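Local atomic coordinates of S12 family peptidase (Streptomyces sp. 82F2, PDB entry 3WWX), a protein that probably hydrolyses amide bonds with D-stereospecificity, as a serine-type amidohydrolase of the S12 family, which shares the beta-lactamase fold. Residues Tyr49-Thr57 / His301-Ala312; Leu190-Gly199 / Glu239-Phe250. All coordinates share one frame; numbering follows the deposited sequence.

Contact 1 (Tyr49-Thr57 / His301-Ala312); sequences YRVGSITKT and HGGGIHGSSSLA. With DIA (octane 1,8-diamine), chain B.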
loop_
_atom_site.group_PDB
_atom_site.type_symbol
_atom_site.label_atom_id
_atom_site.label_comp_id
_atom_site.label_asym_id
_atom_site.label_seq_id
_atom_site.Cartn_x
_atom_site.Cartn_y
_atom_site.Cartn_z
ATOM N N TYR A 49 -8.947 -8.974 3.091
ATOM C CA TYR A 49 -7.784 -9.329 2.297
ATOM C C TYR A 49 -6.576 -8.524 2.728
ATOM O O TYR A 49 -6.685 -7.464 3.361
ATOM C CB TYR A 49 -8.076 -9.135 0.799
ATOM C CG TYR A 49 -8.788 -7.839 0.427
ATOM C CD1 TYR A 49 -10.163 -7.777 0.371
ATOM C CD2 TYR A 49 -8.082 -6.694 0.119
ATOM C CE1 TYR A 49 -10.821 -6.615 0.005
ATOM C CE2 TYR A 49 -8.733 -5.512 -0.226
ATOM C CZ TYR A 49 -10.103 -5.483 -0.291
ATOM O OH TYR A 49 -10.760 -4.319 -0.673
ATOM N N ARG A 50 -5.411 -9.060 2.400
ATOM C CA ARG A 50 -4.143 -8.394 2.622
ATOM C C ARG A 50 -4.033 -7.235 1.655
ATOM O O ARG A 50 -3.957 -7.443 0.434
ATOM C CB ARG A 50 -3.011 -9.394 2.402
ATOM C CG ARG A 50 -3.081 -10.602 3.340
ATOM C CD ARG A 50 -1.772 -11.403 3.285
ATOM N NE ARG A 50 -1.897 -12.662 4.022
ATOM C CZ ARG A 50 -1.849 -12.756 5.347
ATOM N NH1 ARG A 50 -1.606 -11.702 6.091
ATOM N NH2 ARG A 50 -2.031 -13.925 5.934
ATOM N N VAL A 51 -4.034 -6.006 2.163
ATOM C CA VAL A 51 -4.060 -4.828 1.286
ATOM C C VAL A 51 -2.683 -4.456 0.742
ATOM O O VAL A 51 -2.555 -3.520 -0.056
ATOM C CB VAL A 51 -4.702 -3.619 1.977
ATOM C CG1 VAL A 51 -6.037 -3.998 2.564
ATOM C CG2 VAL A 51 -3.793 -3.044 3.060
ATOM N N GLY A 52 -1.665 -5.202 1.148
ATOM C CA GLY A 52 -0.319 -4.908 0.682
ATOM C C GLY A 52 0.065 -3.448 0.829
ATOM O O GLY A 52 -0.178 -2.839 1.865
ATOM N N SER A 53 0.638 -2.910 -0.244
ATOM C CA SER A 53 1.219 -1.576 -0.327
ATOM C C SER A 53 0.293 -0.423 0.078
ATOM O O SER A 53 0.750 0.687 0.369
ATOM C CB SER A 53 1.661 -1.388 -1.789
ATOM O OG SER A 53 2.066 -2.642 -2.359
ATOM N N ILE A 54 -1.018 -0.651 0.062
ATOM C CA ILE A 54 -1.958 0.335 0.583
ATOM C C ILE A 54 -1.620 0.731 2.029
ATOM O O ILE A 54 -1.899 1.855 2.470
ATOM C CB ILE A 54 -3.386 -0.198 0.412
ATOM C CG1 ILE A 54 -3.836 -0.019 -1.035
ATOM C CG2 ILE A 54 -4.375 0.463 1.377
ATOM C CD1 ILE A 54 -5.044 -0.866 -1.400
ATOM N N THR A 55 -0.978 -0.179 2.757
ATOM C CA THR A 55 -0.501 0.113 4.105
ATOM C C THR A 55 0.310 1.393 4.138
ATOM O O THR A 55 0.271 2.146 5.120
ATOM C CB THR A 55 0.379 -1.039 4.612
ATOM O OG1 THR A 55 -0.368 -2.268 4.614
ATOM C CG2 THR A 55 0.910 -0.775 6.012
ATOM N N LYS A 56 1.056 1.658 3.071
ATOM C CA LYS A 56 1.893 2.846 3.011
ATOM C C LYS A 56 1.111 4.130 3.271
ATOM O O LYS A 56 1.650 5.065 3.843
ATOM C CB LYS A 56 2.591 2.945 1.665
ATOM C CG LYS A 56 3.660 1.898 1.456
ATOM C CD LYS A 56 4.469 2.173 0.195
ATOM C CE LYS A 56 5.610 1.182 0.020
ATOM N NZ LYS A 56 5.149 -0.190 -0.247
ATOM N N THR A 57 -0.136 4.215 2.815
ATOM C CA THR A 57 -0.893 5.438 3.042
ATOM C C THR A 57 -1.153 5.639 4.535
ATOM O O THR A 57 -1.125 6.772 5.032
ATOM C CB THR A 57 -2.213 5.418 2.282
ATOM O OG1 THR A 57 -1.983 5.047 0.925
ATOM C CG2 THR A 57 -2.858 6.788 2.333
ATOM N N HIS A 301 -3.990 4.240 -3.862
ATOM C CA HIS A 301 -2.777 3.436 -3.894
ATOM C C HIS A 301 -3.176 2.034 -4.304
ATOM O O HIS A 301 -4.276 1.581 -4.002
ATOM C CB HIS A 301 -2.128 3.420 -2.498
ATOM C CG HIS A 301 -0.628 3.308 -2.503
ATOM N ND1 HIS A 301 0.042 2.122 -2.705
ATOM C CD2 HIS A 301 0.324 4.244 -2.276
ATOM C CE1 HIS A 301 1.350 2.343 -2.627
ATOM N NE2 HIS A 301 1.544 3.616 -2.372
ATOM N N GLY A 302 -2.260 1.348 -4.983
ATOM C CA GLY A 302 -2.468 -0.064 -5.262
ATOM C C GLY A 302 -1.792 -0.887 -4.192
ATOM O O GLY A 302 -0.932 -0.392 -3.465
ATOM N N GLY A 303 -2.189 -2.145 -4.089
ATOM C CA GLY A 303 -1.553 -3.070 -3.178
ATOM C C GLY A 303 -1.216 -4.370 -3.859
ATOM O O GLY A 303 -1.996 -4.908 -4.632
ATOM N N GLY A 304 -0.015 -4.864 -3.574
ATOM C CA GLY A 304 0.392 -6.182 -4.009
ATOM C C GLY A 304 1.132 -6.897 -2.884
ATOM O O GLY A 304 2.048 -6.366 -2.254
ATOM N N ILE A 305 0.696 -8.118 -2.605
ATOM C CA ILE A 305 1.374 -9.028 -1.720
ATOM C C ILE A 305 0.867 -10.417 -2.163
ATOM O O ILE A 305 -0.008 -10.513 -3.020
ATOM C CB ILE A 305 1.093 -8.669 -0.237
ATOM C CG1 ILE A 305 1.969 -9.466 0.727
ATOM C CG2 ILE A 305 -0.371 -8.861 0.080
ATOM C CD1 ILE A 305 2.062 -8.816 2.109
ATOM N N HIS A 306 1.429 -11.488 -1.630
ATOM C CA HIS A 306 1.129 -12.836 -2.127
ATOM C C HIS A 306 -0.366 -13.115 -2.242
ATOM O O HIS A 306 -1.098 -13.032 -1.276
ATOM C CB HIS A 306 1.727 -13.889 -1.207
ATOM C CG HIS A 306 3.201 -13.762 -1.041
ATOM N ND1 HIS A 306 3.801 -12.638 -0.503
ATOM C CD2 HIS A 306 4.199 -14.630 -1.312
ATOM C CE1 HIS A 306 5.102 -12.813 -0.482
ATOM N NE2 HIS A 306 5.371 -14.021 -0.947
ATOM N N GLY A 307 -0.808 -13.444 -3.446
ATOM C CA GLY A 307 -2.186 -13.800 -3.694
ATOM C C GLY A 307 -3.197 -12.689 -3.535
ATOM O O GLY A 307 -4.386 -12.980 -3.367
ATOM N N SER A 308 -2.740 -11.448 -3.597
ATOM C CA SER A 308 -3.622 -10.340 -3.277
ATOM C C SER A 308 -3.242 -9.069 -4.021
ATOM O O SER A 308 -2.231 -8.435 -3.719
ATOM C CB SER A 308 -3.622 -10.082 -1.779
ATOM O OG SER A 308 -4.652 -9.144 -1.479
ATOM N N SER A 309 -4.066 -8.713 -4.997
ATOM C CA SER A 309 -3.905 -7.471 -5.768
ATOM C C SER A 309 -5.063 -6.567 -5.386
ATOM O O SER A 309 -6.210 -6.892 -5.678
ATOM C CB SER A 309 -3.918 -7.753 -7.258
ATOM O OG SER A 309 -3.680 -6.562 -7.994
ATOM N N SER A 310 -4.755 -5.458 -4.710
ATOM C CA SER A 310 -5.763 -4.584 -4.134
ATOM C C SER A 310 -5.745 -3.231 -4.806
ATOM O O SER A 310 -4.723 -2.793 -5.342
ATOM C CB SER A 310 -5.514 -4.390 -2.637
ATOM O OG SER A 310 -5.547 -5.635 -1.963
ATOM N N LEU A 311 -6.909 -2.591 -4.798
ATOM C CA LEU A 311 -7.035 -1.249 -5.335
ATOM C C LEU A 311 -7.894 -0.423 -4.374
ATOM O O LEU A 311 -8.764 -0.937 -3.674
ATOM C CB LEU A 311 -7.611 -1.274 -6.765
ATOM C CG LEU A 311 -8.998 -1.864 -6.897
ATOM C CD1 LEU A 311 -10.057 -0.759 -6.850
ATOM C CD2 LEU A 311 -9.122 -2.675 -8.198
ATOM N N ALA A 312 -7.618 0.875 -4.351
ATOM C CA ALA A 312 -8.359 1.826 -3.510
ATOM C C ALA A 312 -8.156 3.201 -4.106
ATOM O O ALA A 312 -7.022 3.643 -4.280
ATOM C CB ALA A 312 -7.854 1.802 -2.082
HETATM N N1 DIA B . 5.683 -14.269 -6.333
HETATM C C1 DIA B . 5.275 -14.278 -4.967
HETATM C C2 DIA B . 4.141 -13.356 -4.571
HETATM C C3 DIA B . 4.084 -12.069 -5.325
HETATM C C4 DIA B . 4.270 -10.791 -4.535
HETATM C C5 DIA B . 3.094 -9.858 -4.661
HETATM C C6 DIA B . 2.658 -9.594 -6.081
HETATM C C7 DIA B . 1.390 -8.802 -6.126
HETATM C C8 DIA B . 1.144 -8.388 -7.551
HETATM N N8 DIA B . -0.238 -8.087 -7.696
HETATM O O HOH W 1 -2.068 -14.022 1.274
HETATM O O HOH W 2 -2.855 -6.316 -1.921
#

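Contact 2 (Leu190-Gly199 / Glu239-Phe250); sequences LKLRATTVPG and EMISDSRDLQTF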
loop_
_atom_site.group_PDB
_atom_site.type_symbol
_atom_site.label_atom_id
_atom_site.label_comp_id
_atom_site.label_asym_id
_atom_site.label_seq_id
_atom_site.Cartn_x
_atom_site.Cartn_y
_atom_site.Cartn_z
ATOM N N LEU A 190 -11.843 6.107 13.149
ATOM C CA LEU A 190 -12.704 5.911 11.979
ATOM C C LEU A 190 -13.579 4.670 12.102
ATOM O O LEU A 190 -14.344 4.381 11.183
ATOM C CB LEU A 190 -11.877 5.813 10.694
ATOM C CG LEU A 190 -11.133 7.050 10.197
ATOM C CD1 LEU A 190 -10.455 6.790 8.886
ATOM C CD2 LEU A 190 -12.053 8.240 10.081
ATOM N N LYS A 191 -13.453 3.946 13.210
ATOM C CA LYS A 191 -14.262 2.758 13.465
ATOM C C LYS A 191 -14.084 1.731 12.346
ATOM O O LYS A 191 -15.051 1.178 11.825
ATOM C CB LYS A 191 -15.741 3.142 13.630
ATOM C CG LYS A 191 -15.977 4.173 14.748
ATOM C CD LYS A 191 -17.461 4.566 14.828
ATOM C CE LYS A 191 -17.714 5.672 15.841
ATOM N NZ LYS A 191 -17.334 5.244 17.218
ATOM N N LEU A 192 -12.831 1.478 11.976
ATOM C CA LEU A 192 -12.500 0.510 10.913
ATOM C C LEU A 192 -12.447 -0.911 11.468
ATOM O O LEU A 192 -11.363 -1.471 11.720
ATOM C CB LEU A 192 -11.178 0.862 10.251
ATOM C CG LEU A 192 -11.062 2.283 9.709
ATOM C CD1 LEU A 192 -9.766 2.435 8.967
ATOM C CD2 LEU A 192 -12.232 2.631 8.777
ATOM N N ARG A 193 -13.635 -1.483 11.643
ATOM C CA ARG A 193 -13.802 -2.724 12.372
ATOM C C ARG A 193 -13.306 -3.963 11.630
ATOM O O ARG A 193 -13.226 -5.032 12.222
ATOM C CB ARG A 193 -15.278 -2.890 12.747
ATOM C CG ARG A 193 -15.710 -1.898 13.819
ATOM C CD ARG A 193 -17.214 -1.856 14.041
ATOM N NE ARG A 193 -17.621 -0.523 14.486
ATOM C CZ ARG A 193 -18.827 -0.210 14.949
ATOM N NH1 ARG A 193 -19.771 -1.138 15.047
ATOM N NH2 ARG A 193 -19.084 1.038 15.324
ATOM N N ALA A 194 -12.982 -3.828 10.341
ATOM C CA ALA A 194 -12.476 -4.949 9.552
ATOM C C ALA A 194 -10.987 -4.771 9.225
ATOM O O ALA A 194 -10.442 -5.513 8.406
ATOM C CB ALA A 194 -13.263 -5.073 8.249
ATOM N N THR A 195 -10.341 -3.812 9.873
ATOM C CA THR A 195 -8.972 -3.420 9.539
ATOM C C THR A 195 -8.012 -3.720 10.680
ATOM O O THR A 195 -8.262 -3.321 11.826
ATOM C CB THR A 195 -8.926 -1.920 9.202
ATOM O OG1 THR A 195 -9.822 -1.671 8.116
ATOM C CG2 THR A 195 -7.549 -1.502 8.744
ATOM N N THR A 196 -6.928 -4.431 10.362
ATOM C CA THR A 196 -5.977 -4.854 11.370
ATOM C C THR A 196 -4.534 -4.720 10.892
ATOM O O THR A 196 -4.243 -4.643 9.684
ATOM C CB THR A 196 -6.221 -6.310 11.810
ATOM O OG1 THR A 196 -6.116 -7.170 10.681
ATOM C CG2 THR A 196 -7.597 -6.488 12.434
ATOM N N VAL A 197 -3.641 -4.625 11.874
ATOM C CA VAL A 197 -2.198 -4.589 11.680
ATOM C C VAL A 197 -1.711 -5.875 12.340
ATOM O O VAL A 197 -1.517 -5.921 13.559
ATOM C CB VAL A 197 -1.564 -3.355 12.362
ATOM C CG1 VAL A 197 -0.116 -3.227 11.999
ATOM C CG2 VAL A 197 -2.325 -2.084 11.988
ATOM N N PRO A 198 -1.587 -6.951 11.562
ATOM C CA PRO A 198 -1.390 -8.280 12.156
ATOM C C PRO A 198 -0.020 -8.555 12.791
ATOM O O PRO A 198 0.106 -9.469 13.598
ATOM C CB PRO A 198 -1.621 -9.228 10.976
ATOM C CG PRO A 198 -1.328 -8.399 9.765
ATOM C CD PRO A 198 -1.797 -7.014 10.105
ATOM N N GLY A 199 1.002 -7.790 12.433
ATOM C CA GLY A 199 2.319 -8.002 13.031
ATOM C C GLY A 199 2.962 -9.245 12.459
ATOM O O GLY A 199 3.312 -9.267 11.275
ATOM N N GLU A 239 1.761 -4.637 5.518
ATOM C CA GLU A 239 1.207 -5.758 6.282
ATOM C C GLU A 239 -0.303 -5.758 6.529
ATOM O O GLU A 239 -0.823 -6.767 7.004
ATOM C CB GLU A 239 1.857 -5.817 7.673
ATOM C CG GLU A 239 1.518 -4.673 8.614
ATOM C CD GLU A 239 1.944 -4.993 10.023
ATOM O OE1 GLU A 239 1.310 -5.881 10.610
ATOM O OE2 GLU A 239 2.895 -4.348 10.507
ATOM N N MET A 240 -0.994 -4.637 6.298
ATOM C CA MET A 240 -2.365 -4.523 6.822
ATOM C C MET A 240 -3.389 -5.426 6.135
ATOM O O MET A 240 -3.222 -5.822 4.985
ATOM C CB MET A 240 -2.815 -3.065 6.820
ATOM C CG MET A 240 -2.039 -2.257 7.846
ATOM S SD MET A 240 -2.421 -0.506 7.856
ATOM C CE MET A 240 -4.167 -0.562 8.302
ATOM N N ILE A 241 -4.457 -5.729 6.869
ATOM C CA ILE A 241 -5.604 -6.470 6.362
ATOM C C ILE A 241 -6.817 -5.574 6.490
ATOM O O ILE A 241 -6.951 -4.876 7.491
ATOM C CB ILE A 241 -5.824 -7.785 7.150
ATOM C CG1 ILE A 241 -4.566 -8.666 7.041
ATOM C CG2 ILE A 241 -7.062 -8.533 6.636
ATOM C CD1 ILE A 241 -4.562 -9.893 7.995
ATOM N N SER A 242 -7.683 -5.556 5.478
ATOM C CA SER A 242 -8.883 -4.732 5.527
ATOM C C SER A 242 -9.955 -5.345 4.628
ATOM O O SER A 242 -9.829 -6.456 4.153
ATOM C CB SER A 242 -8.553 -3.287 5.129
ATOM O OG SER A 242 -9.621 -2.405 5.438
ATOM N N ASP A 243 -11.042 -4.617 4.426
ATOM C CA ASP A 243 -12.056 -5.002 3.460
ATOM C C ASP A 243 -12.364 -3.805 2.559
ATOM O O ASP A 243 -11.765 -2.728 2.683
ATOM C CB ASP A 243 -13.304 -5.611 4.119
ATOM C CG ASP A 243 -14.194 -4.596 4.812
ATOM O OD1 ASP A 243 -13.898 -3.393 4.786
ATOM O OD2 ASP A 243 -15.199 -5.047 5.414
ATOM N N SER A 244 -13.282 -3.991 1.631
ATOM C CA SER A 244 -13.529 -2.978 0.613
ATOM C C SER A 244 -14.364 -1.815 1.136
ATOM O O SER A 244 -14.419 -0.793 0.485
ATOM C CB SER A 244 -14.234 -3.596 -0.583
ATOM O OG SER A 244 -13.506 -4.708 -1.099
ATOM N N ARG A 245 -15.000 -1.993 2.283
ATOM C CA ARG A 245 -15.735 -0.913 2.947
ATOM C C ARG A 245 -14.785 -0.001 3.726
ATOM O O ARG A 245 -14.745 1.218 3.507
ATOM C CB ARG A 245 -16.774 -1.488 3.896
ATOM C CG ARG A 245 -17.663 -0.450 4.557
ATOM C CD ARG A 245 -18.672 -1.066 5.487
ATOM N NE ARG A 245 -19.584 -0.043 6.002
ATOM C CZ ARG A 245 -20.628 -0.293 6.786
ATOM N NH1 ARG A 245 -20.908 -1.539 7.151
ATOM N NH2 ARG A 245 -21.397 0.705 7.206
ATOM N N ASP A 246 -13.991 -0.587 4.618
ATOM C CA ASP A 246 -13.091 0.189 5.451
ATOM C C ASP A 246 -12.087 0.960 4.602
ATOM O O ASP A 246 -11.705 2.065 4.947
ATOM C CB ASP A 246 -12.315 -0.720 6.395
ATOM C CG ASP A 246 -13.115 -1.145 7.622
ATOM O OD1 ASP A 246 -14.345 -0.906 7.692
ATOM O OD2 ASP A 246 -12.486 -1.759 8.522
ATOM N N LEU A 247 -11.621 0.366 3.506
ATOM C CA LEU A 247 -10.643 1.087 2.693
ATOM C C LEU A 247 -11.245 2.367 2.125
ATOM O O LEU A 247 -10.575 3.400 2.065
ATOM C CB LEU A 247 -10.057 0.218 1.585
ATOM C CG LEU A 247 -9.069 -0.848 2.047
ATOM C CD1 LEU A 247 -8.640 -1.650 0.835
ATOM C CD2 LEU A 247 -7.868 -0.262 2.759
ATOM N N GLN A 248 -12.511 2.294 1.723
ATOM C CA GLN A 248 -13.195 3.499 1.262
ATOM C C GLN A 248 -13.361 4.504 2.399
ATOM O O GLN A 248 -13.099 5.700 2.229
ATOM C CB GLN A 248 -14.564 3.173 0.687
ATOM C CG GLN A 248 -14.538 2.400 -0.592
ATOM C CD GLN A 248 -15.937 2.135 -1.042
ATOM O OE1 GLN A 248 -16.579 3.006 -1.645
ATOM N NE2 GLN A 248 -16.463 0.987 -0.673
ATOM N N THR A 249 -13.785 4.036 3.567
ATOM C CA THR A 249 -13.941 4.943 4.711
ATOM C C THR A 249 -12.649 5.725 4.974
ATOM O O THR A 249 -12.640 6.947 5.188
ATOM C CB THR A 249 -14.336 4.151 5.956
ATOM O OG1 THR A 249 -15.560 3.462 5.670
ATOM C CG2 THR A 249 -14.502 5.072 7.167
ATOM N N PHE A 250 -11.537 5.008 4.926
ATOM C CA PHE A 250 -10.240 5.610 5.163
ATOM C C PHE A 250 -9.863 6.625 4.080
ATOM O O PHE A 250 -9.567 7.792 4.395
ATOM C CB PHE A 250 -9.148 4.533 5.267
ATOM C CG PHE A 250 -7.744 5.106 5.253
ATOM C CD1 PHE A 250 -7.290 5.902 6.301
ATOM C CD2 PHE A 250 -6.879 4.857 4.187
ATOM C CE1 PHE A 250 -6.016 6.433 6.278
ATOM C CE2 PHE A 250 -5.604 5.387 4.171
ATOM C CZ PHE A 250 -5.175 6.183 5.226
HETATM O O HOH W 3 -16.093 -1.266 9.837
#

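Contact 1 (Tyr49-Thr57 / His301-Ala312)
S53 and I54 rest on strand 297-305 at the edge of the diamine pocket. G304 N donates to S53 OG at 3.3 Å in a nearly straight bond (163°). S53 CB leans on G302 O. The I54 side chain reaches further, across the hairpin. From CB, CG1 stands anti to the carbonyl carbon (chi1 -78°) and lies 3.4 Å from H301 O. The near-extended chi2 carries CD1 on, between S310 CB and A312 CB, the latter at 3.9 Å. I54 thus touches both hairpin strands. G303 has no side chain, so V51 O can approach its CA to 3.3 Å in a CA-H...O contact.

H301 ND1 donates to G302 O at 2.8 Å, in the ring plane, and this fixes the ring's rotation. S53 O lies over one face of the ring. H301 NE2 bonds to Y283 OH.

At the other end, R50 O is held twice. S308 OG donates to it at 2.7 Å, tilted 17° from the carbonyl plane, and water 2 donates to it as well. The same water donates to S308 O and accepts from S310 OG. N325 ND2 bonds to both serine hydroxyls. R50 CB packs on I305 CG2.

The diamine passes this strand end. Its C7 lies 3.5 Å from G304 CA, and its C2 sits over the H306 ring face, offset toward the rim.

S53-I54-T55-K56 fits the SxxK motif of the penicillin-binding protein and beta-lactamase clan. Y158 and N160, both bonded to K56 NZ, fit its YxN motif, and H301-G303 fits its third, KTG-like motif. The contact is consistent with the family's active site. In relatives the NH groups matching S53 N and G304 N probably form the oxyanion hole; here G304 N bonds to S53 OG.

Contact 2 (Leu190-Gly199 / Glu239-Phe250)
D246 OD2 accepts two hydrogen bonds from the loop 190-199. A194 N meets it on the syn side at 2.8 Å, 22° out of the carboxylate plane. T195 OG1 donates to its anti lone pair at 2.7 Å. T195 OG1 in turn accepts from S242 OG at 2.8 Å, which gives a short relay of S242, T195 and D246. The other oxygen, D246 OD1, accepts a hydrogen bond from water 3, which accepts one from R193 N. D246 lies in the first turn of helix 244-255, and that helix end would probably help to stabilise its negative charge. D243 is the N-cap: its OD1 accepts from D246 N in an almost straight bond (174°). A194 CB fits against both aspartates.

Further along, T196 and I241 form a single antiparallel hydrogen-bonded pair, with T196 N to I241 O at 2.9 Å. M240 CE touches T195 CG2 at 3.5 Å. E239 ends the contact. Its CG stands between the backbone N and the carbonyl carbon (chi1 68°), and the extended chain brings OE1 to G199 N at 2.7 Å, nearly along the C-O axis. OE2 bonds to Y178 OH. P198 CG and CD lie against E239 O.

The far end is apolar. L192 CD2 meets T249 CG2, and L190 CD1 comes to the edge of the F250 ring, 4.2 Å from F250 CD1.

The arrangement is an N-capped helix start bound to a type I turn, L192 to T195. Beside it, the T196 bridge adds to strand 241-242 on the side away from strand 49-50.

In the fold
After helix 8-19 the chain lays down strands 24-31 and 36-41 of the large antiparallel sheet, then reaches 49-57. Helical parts follow, up to helix 178-187, and the loop 190-199 leads away from it. After 39 more residues, 239-250 returns to this loop and closes contact 2. The hairpin 301-312 of the large sheet then meets 49-57 and closes contact 1 around 243 residues. Contact 2 is therefore nested inside contact 1. The two touch directly: strands 49-50 and 241-242 are neighbours in one small sheet, and Y49 OH probably bonds to S244 OG. Together they tie the large sheet to the helical part.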